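Local coordinates for periplasmic binding protein/LacI transcriptional regulator (Alkaliphilus metalliredigens, PDB 3CTP), which binds beta-D-xylulofuranose between two sugar-binding lobes and probably acts as a DNA-binding transcriptional regulator of the LacI family, at residues H144-D147 against N148-T151; V255-P258 against Q259-I263. All coordinates share one frame; numbering follows the deposited sequence.

In the fold
From the first modelled residues the chain enters the seven-stranded mixed sheet, and contact 1 falls in the loop that leaves strand 138-141 and leads into strand 151-154, its parallel neighbour in that sheet. Later the chain builds the four-stranded parallel sheet, where contact 2 closes the loop between helix 240-252 and strand 262-264, an outermost strand of that sheet within this chain. The two contacts are in series, neither enclosing nor crossing the other, and they sit on opposite sides of the chain's centre, with centres about 41 Å apart. Contact 1 joins two neighbouring strands of the first sheet, contact 2 a helix to a strand of the second, with the bound sugar between them.

Contact 1 (H144-D147 against N148-T151); sequences HILD and NIIT
Thr-151 presents its methyl group to the face of the His-144 imidazole, the two side chains crossing at about a right angle. CG2 of Thr-151 stands 4.0 Å from the centroid of the His-144 ring and 7° off its normal, a CH-pi contact over the ring centre. The ring nitrogens look elsewhere: ND1 bonds Glu-185 and NE2 bonds Asp-310, which fixes the ring's rotation. With OG1 beside the backbone N (chi1 -51°), the Thr-151 hydroxyl reaches a water 2.8 Å from OG1. That water also accepts from Ile-145 N and donates to Ile-149 O, bridging the loop's two arms. The loop reverses through a type I beta turn from Leu-146 to Ile-149, in the strand-to-strand connection of a LacI-type sugar-binding lobe. Its closing bond runs from Ile-149 N to Leu-146 O and is 3.0 Å long. CD1 of Ile-149 packs 4.0 Å from CG2 of Ile-145, and both side chains rest on Ala-140 of strand 138-141. Asn-148 lies alongside Leu-146, its OD1 3.5 Å from Leu-146 CB. Putting an alanine at Thr-151 would probably leave the bridging water short of one partner and the histidine face without its methyl cover.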
ATOM      1  N   HIS A 144      12.236 -19.611  -6.189  1.00 10.03           N
ATOM      2  CA  HIS A 144      12.348 -21.022  -5.829  1.00  9.42           C
ATOM      3  C   HIS A 144      13.122 -21.151  -4.534  1.00 12.57           C
ATOM      4  O   HIS A 144      14.160 -20.522  -4.362  1.00 16.22           O
ATOM      5  CB  HIS A 144      13.077 -21.764  -6.952  1.00 10.13           C
ATOM      6  CG  HIS A 144      12.252 -21.892  -8.193  1.00 11.43           C
ATOM      7  ND1 HIS A 144      12.154 -20.886  -9.132  1.00 15.22           N
ATOM      8  CD2 HIS A 144      11.444 -22.892  -8.627  1.00 12.55           C
ATOM      9  CE1 HIS A 144      11.319 -21.257 -10.091  1.00 15.32           C
ATOM     10  NE2 HIS A 144      10.876 -22.470  -9.809  1.00 17.72           N
ATOM     11  N   ILE A 145      12.667 -22.024  -3.643  1.00 11.28           N
ATOM     12  CA  ILE A 145      13.307 -22.152  -2.349  1.00 12.31           C
ATOM     13  C   ILE A 145      14.077 -23.457  -2.261  1.00 15.18           C
ATOM     14  O   ILE A 145      15.322 -23.458  -2.184  1.00 16.89           O
ATOM     15  CB  ILE A 145      12.249 -22.031  -1.242  1.00 12.31           C
ATOM     16  CG1 ILE A 145      11.594 -20.673  -1.369  1.00 12.02           C
ATOM     17  CG2 ILE A 145      12.919 -22.106   0.146  1.00 16.00           C
ATOM     18  CD1 ILE A 145      10.564 -20.394  -0.267  1.00 13.56           C
ATOM     19  N   LEU A 146      13.343 -24.554  -2.309  1.00 14.57           N
ATOM     20  CA  LEU A 146      13.958 -25.878  -2.333  1.00 15.66           C
ATOM     21  C   LEU A 146      13.184 -26.705  -3.331  1.00 16.13           C
ATOM     22  O   LEU A 146      12.035 -26.378  -3.651  1.00 15.15           O
ATOM     23  CB  LEU A 146      13.851 -26.531  -0.974  1.00 16.43           C
ATOM     24  CG  LEU A 146      14.633 -25.903   0.184  1.00 20.35           C
ATOM     25  CD1 LEU A 146      14.185 -26.518   1.499  1.00 19.23           C
ATOM     26  CD2 LEU A 146      16.154 -26.065   0.006  1.00 20.75           C
ATOM     27  N   ASP A 147      13.794 -27.793  -3.796  1.00 15.96           N
ATOM     28  CA  ASP A 147      13.174 -28.565  -4.853  1.00 17.31           C
ATOM     29  C   ASP A 147      11.881 -29.228  -4.380  1.00 15.87           C
ATOM     30  O   ASP A 147      11.079 -29.705  -5.203  1.00 17.15           O
ATOM     31  CB  ASP A 147      14.160 -29.628  -5.355  1.00 18.64           C
ATOM     32  CG  ASP A 147      15.355 -29.014  -6.050  1.00 35.44           C
ATOM     33  OD1 ASP A 147      15.259 -27.835  -6.434  1.00 28.98           O
ATOM     34  OD2 ASP A 147      16.391 -29.693  -6.204  1.00 32.55           O
ATOM     35  N   ASN A 148      11.660 -29.271  -3.070  1.00 13.91           N
ATOM     36  CA  ASN A 148      10.448 -29.909  -2.586  1.00 13.81           C
ATOM     37  C   ASN A 148       9.369 -28.926  -2.147  1.00 12.38           C
ATOM     38  O   ASN A 148       8.426 -29.311  -1.481  1.00 12.69           O
ATOM     39  CB  ASN A 148      10.739 -30.951  -1.496  1.00 17.15           C
ATOM     40  CG  ASN A 148      11.228 -30.335  -0.219  1.00 26.69           C
ATOM     41  OD1 ASN A 148      11.674 -29.188  -0.196  1.00 21.94           O
ATOM     42  ND2 ASN A 148      11.171 -31.108   0.867  1.00 30.40           N
ATOM     43  N   ILE A 149       9.486 -27.668  -2.597  1.00 10.37           N
ATOM     44  CA  ILE A 149       8.465 -26.631  -2.324  1.00  8.22           C
ATOM     45  C   ILE A 149       7.936 -26.100  -3.653  1.00  9.42           C
ATOM     46  O   ILE A 149       8.714 -25.702  -4.520  1.00 10.18           O
ATOM     47  CB  ILE A 149       9.081 -25.480  -1.496  1.00  8.95           C
ATOM     48  CG1 ILE A 149       9.432 -26.001  -0.090  1.00  9.92           C
ATOM     49  CG2 ILE A 149       8.130 -24.261  -1.431  1.00 12.33           C
ATOM     50  CD1 ILE A 149      10.271 -25.001   0.720  1.00 12.83           C
ATOM     51  N   ILE A 150       6.608 -26.128  -3.816  1.00  9.04           N
ATOM     52  CA  ILE A 150       5.968 -25.655  -5.039  1.00  9.89           C
ATOM     53  C   ILE A 150       6.142 -24.159  -5.177  1.00  9.55           C
ATOM     54  O   ILE A 150       5.970 -23.433  -4.205  1.00  9.96           O
ATOM     55  CB  ILE A 150       4.466 -25.910  -4.969  1.00 10.45           C
ATOM     56  CG1 ILE A 150       4.198 -27.428  -5.015  1.00 13.16           C
ATOM     57  CG2 ILE A 150       3.732 -25.211  -6.162  1.00 11.23           C
ATOM     58  CD1 ILE A 150       2.725 -27.793  -4.693  1.00 14.91           C
ATOM     59  N   THR A 151       6.439 -23.701  -6.381  1.00  8.44           N
ATOM     60  CA  THR A 151       6.592 -22.259  -6.659  1.00 10.15           C
ATOM     61  C   THR A 151       5.494 -21.832  -7.643  1.00 10.99           C
ATOM     62  O   THR A 151       5.325 -22.447  -8.725  1.00 12.56           O
ATOM     63  CB  THR A 151       7.972 -21.984  -7.308  1.00 12.31           C
ATOM     64  OG1 THR A 151       9.012 -22.582  -6.518  1.00 18.07           O
ATOM     65  CG2 THR A 151       8.224 -20.491  -7.439  1.00 13.62           C
TER
HETATM   66  O   HOH W   1      10.381 -23.510  -4.303  1.00 19.17           O

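Contact 2 (V255-P258 against Q259-I263); sequences VSIP and QEVQI. With NA (sodium ion), chain D.
The backbone curls back on itself across a cis peptide bond before Pro-258, and Glu-260 N donates to Ser-256 O at 2.8 Å. The Glu-260 side chain returns to the same residue: OE1 accepts from Ser-256 N at 2.8 Å with its anti lone pair, along a fairly straight bond (162° at the hydrogen). Glu-260 thus grips both polar backbone atoms of Ser-256. The side chain of Glu-260 is extended beyond CG, which lets the carboxylate span back over the turn. A water 2.6 Å from Glu-260 OE1 donates to that oxygen and accepts from Ser-256 OG. This is the helix-to-strand connection of a parallel alpha/beta lobe in the periplasmic-binding-protein fold, joining helix 240-252 to strand 262-264. The Glu-260 carbonyl oxygen, O, binds a sodium ion at 2.2 Å, together with two waters and the carbonyl oxygens of Val-230 and Tyr-232. On the apolar side, Val-261 CG1 lies between its backbone N and carbonyl carbon (chi1 61°), where it meets Val-255 CG1 at 3.8 Å and also touches Ile-257 CG1. Ile-257 lies alongside Val-261, and its other branch, CG2, reaches Ile-263 CG1 at 3.9 Å. Leu-250 of helix 240-252 packs against Val-255, Ile-257 and Ile-263, while Ile-235 of the neighbouring strand meets Val-261 and Ile-263. Pro-258 CA makes a CA-H...O contact with Val-261 O at 3.2 Å.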
ATOM      1  N   VAL A 255       8.375  16.632 -18.952  1.00 20.36           N
ATOM      2  CA  VAL A 255       8.299  15.658 -20.045  1.00 19.93           C
ATOM      3  C   VAL A 255       6.852  15.258 -20.301  1.00 20.70           C
ATOM      4  O   VAL A 255       6.081  15.064 -19.354  1.00 21.91           O
ATOM      5  CB  VAL A 255       9.183  14.411 -19.738  1.00 19.55           C
ATOM      6  CG1 VAL A 255       8.950  13.298 -20.748  1.00 14.73           C
ATOM      7  CG2 VAL A 255      10.640  14.799 -19.742  1.00 19.85           C
ATOM      8  N   SER A 256       6.471  15.161 -21.581  1.00 18.49           N
ATOM      9  CA  SER A 256       5.114  14.793 -21.940  1.00 18.18           C
ATOM     10  C   SER A 256       5.083  13.316 -22.272  1.00 17.51           C
ATOM     11  O   SER A 256       5.853  12.836 -23.094  1.00 18.26           O
ATOM     12  CB  SER A 256       4.611  15.606 -23.148  1.00 19.77           C
ATOM     13  OG  SER A 256       4.220  16.905 -22.724  1.00 28.87           O
ATOM     14  N   ILE A 257       4.189  12.597 -21.602  1.00 14.98           N
ATOM     15  CA  ILE A 257       3.991  11.168 -21.842  1.00 13.95           C
ATOM     16  C   ILE A 257       2.565  11.026 -22.363  1.00 13.26           C
ATOM     17  O   ILE A 257       1.634  11.530 -21.742  1.00 14.57           O
ATOM     18  CB  ILE A 257       4.141  10.404 -20.514  1.00 14.90           C
ATOM     19  CG1 ILE A 257       5.557  10.590 -19.954  1.00 16.54           C
ATOM     20  CG2 ILE A 257       3.847   8.919 -20.686  1.00 15.19           C
ATOM     21  CD1 ILE A 257       5.673  10.228 -18.462  1.00 18.95           C
ATOM     22  N   PRO A 258       2.380  10.330 -23.493  1.00 13.10           N
ATOM     23  CA  PRO A 258       3.352   9.539 -24.249  1.00 12.10           C
ATOM     24  C   PRO A 258       3.983  10.273 -25.433  1.00 12.98           C
ATOM     25  O   PRO A 258       4.691   9.646 -26.224  1.00 12.51           O
ATOM     26  CB  PRO A 258       2.478   8.425 -24.828  1.00 13.28           C
ATOM     27  CG  PRO A 258       1.171   9.104 -25.099  1.00 13.99           C
ATOM     28  CD  PRO A 258       1.009  10.139 -24.008  1.00 14.53           C
ATOM     29  N   GLN A 259       3.713  11.573 -25.560  1.00 14.46           N
ATOM     30  CA  GLN A 259       4.181  12.334 -26.732  1.00 16.83           C
ATOM     31  C   GLN A 259       5.696  12.302 -26.904  1.00 16.87           C
ATOM     32  O   GLN A 259       6.205  12.220 -28.028  1.00 18.12           O
ATOM     33  CB  GLN A 259       3.725  13.792 -26.642  1.00 18.90           C
ATOM     34  CG  GLN A 259       2.228  13.981 -26.766  1.00 28.47           C
ATOM     35  CD  GLN A 259       1.526  14.023 -25.426  1.00 29.10           C
ATOM     36  OE1 GLN A 259       1.953  13.385 -24.465  1.00 24.55           O
ATOM     37  NE2 GLN A 259       0.436  14.795 -25.353  1.00 31.30           N
ATOM     38  N   GLU A 260       6.421  12.375 -25.794  1.00 14.22           N
ATOM     39  CA  GLU A 260       7.867  12.435 -25.867  1.00 13.59           C
ATOM     40  C   GLU A 260       8.515  11.102 -25.513  1.00 14.45           C
ATOM     41  O   GLU A 260       9.611  10.782 -25.984  1.00 15.48           O
ATOM     42  CB  GLU A 260       8.375  13.507 -24.918  1.00 14.76           C
ATOM     43  CG  GLU A 260       8.007  14.904 -25.403  1.00 23.56           C
ATOM     44  CD  GLU A 260       8.684  15.982 -24.612  1.00 27.03           C
ATOM     45  OE1 GLU A 260       8.292  16.216 -23.457  1.00 25.40           O
ATOM     46  OE2 GLU A 260       9.603  16.626 -25.170  1.00 35.42           O
ATOM     47  N   VAL A 261       7.860  10.332 -24.651  1.00 13.44           N
ATOM     48  CA  VAL A 261       8.396   9.025 -24.324  1.00 12.07           C
ATOM     49  C   VAL A 261       7.228   8.160 -23.895  1.00 12.14           C
ATOM     50  O   VAL A 261       6.292   8.660 -23.246  1.00 12.65           O
ATOM     51  CB  VAL A 261       9.452   9.116 -23.232  1.00 15.26           C
ATOM     52  CG1 VAL A 261       8.838   9.677 -21.999  1.00 16.90           C
ATOM     53  CG2 VAL A 261      10.062   7.717 -22.952  1.00 14.69           C
ATOM     54  N   GLN A 262       7.253   6.894 -24.302  1.00 10.57           N
ATOM     55  CA  GLN A 262       6.181   5.947 -23.953  1.00  8.98           C
ATOM     56  C   GLN A 262       6.661   5.075 -22.809  1.00 10.37           C
ATOM     57  O   GLN A 262       7.859   4.814 -22.718  1.00 12.34           O
ATOM     58  CB  GLN A 262       5.826   5.074 -25.139  1.00  9.58           C
ATOM     59  CG  GLN A 262       5.348   5.897 -26.372  1.00 12.13           C
ATOM     60  CD  GLN A 262       4.850   5.000 -27.470  1.00 16.67           C
ATOM     61  OE1 GLN A 262       3.957   4.187 -27.257  1.00 15.14           O
ATOM     62  NE2 GLN A 262       5.469   5.101 -28.657  1.00 17.61           N
ATOM     63  N   ILE A 263       5.731   4.635 -21.954  1.00  9.20           N
ATOM     64  CA  ILE A 263       6.092   3.876 -20.735  1.00  9.98           C
ATOM     65  C   ILE A 263       5.195   2.652 -20.654  1.00  9.47           C
ATOM     66  O   ILE A 263       3.973   2.747 -20.853  1.00  9.15           O
ATOM     67  CB  ILE A 263       5.824   4.706 -19.449  1.00  9.44           C
ATOM     68  CG1 ILE A 263       6.370   6.137 -19.579  1.00 14.50           C
ATOM     69  CG2 ILE A 263       6.366   3.971 -18.213  1.00 11.33           C
ATOM     70  CD1 ILE A 263       7.851   6.238 -19.586  1.00 16.15           C
TER
HETATM   71 NA    NA D 402      11.804  10.608 -26.436  1.00 12.78          NA
HETATM   72  O   HOH W   2       6.911  18.353 -22.775  1.00 38.69           O
HETATM   73  O   HOH W   3      12.265  12.543 -27.468  1.00 26.90           O
HETATM   74  O   HOH W   4      11.645   9.884 -28.560  1.00 30.61           O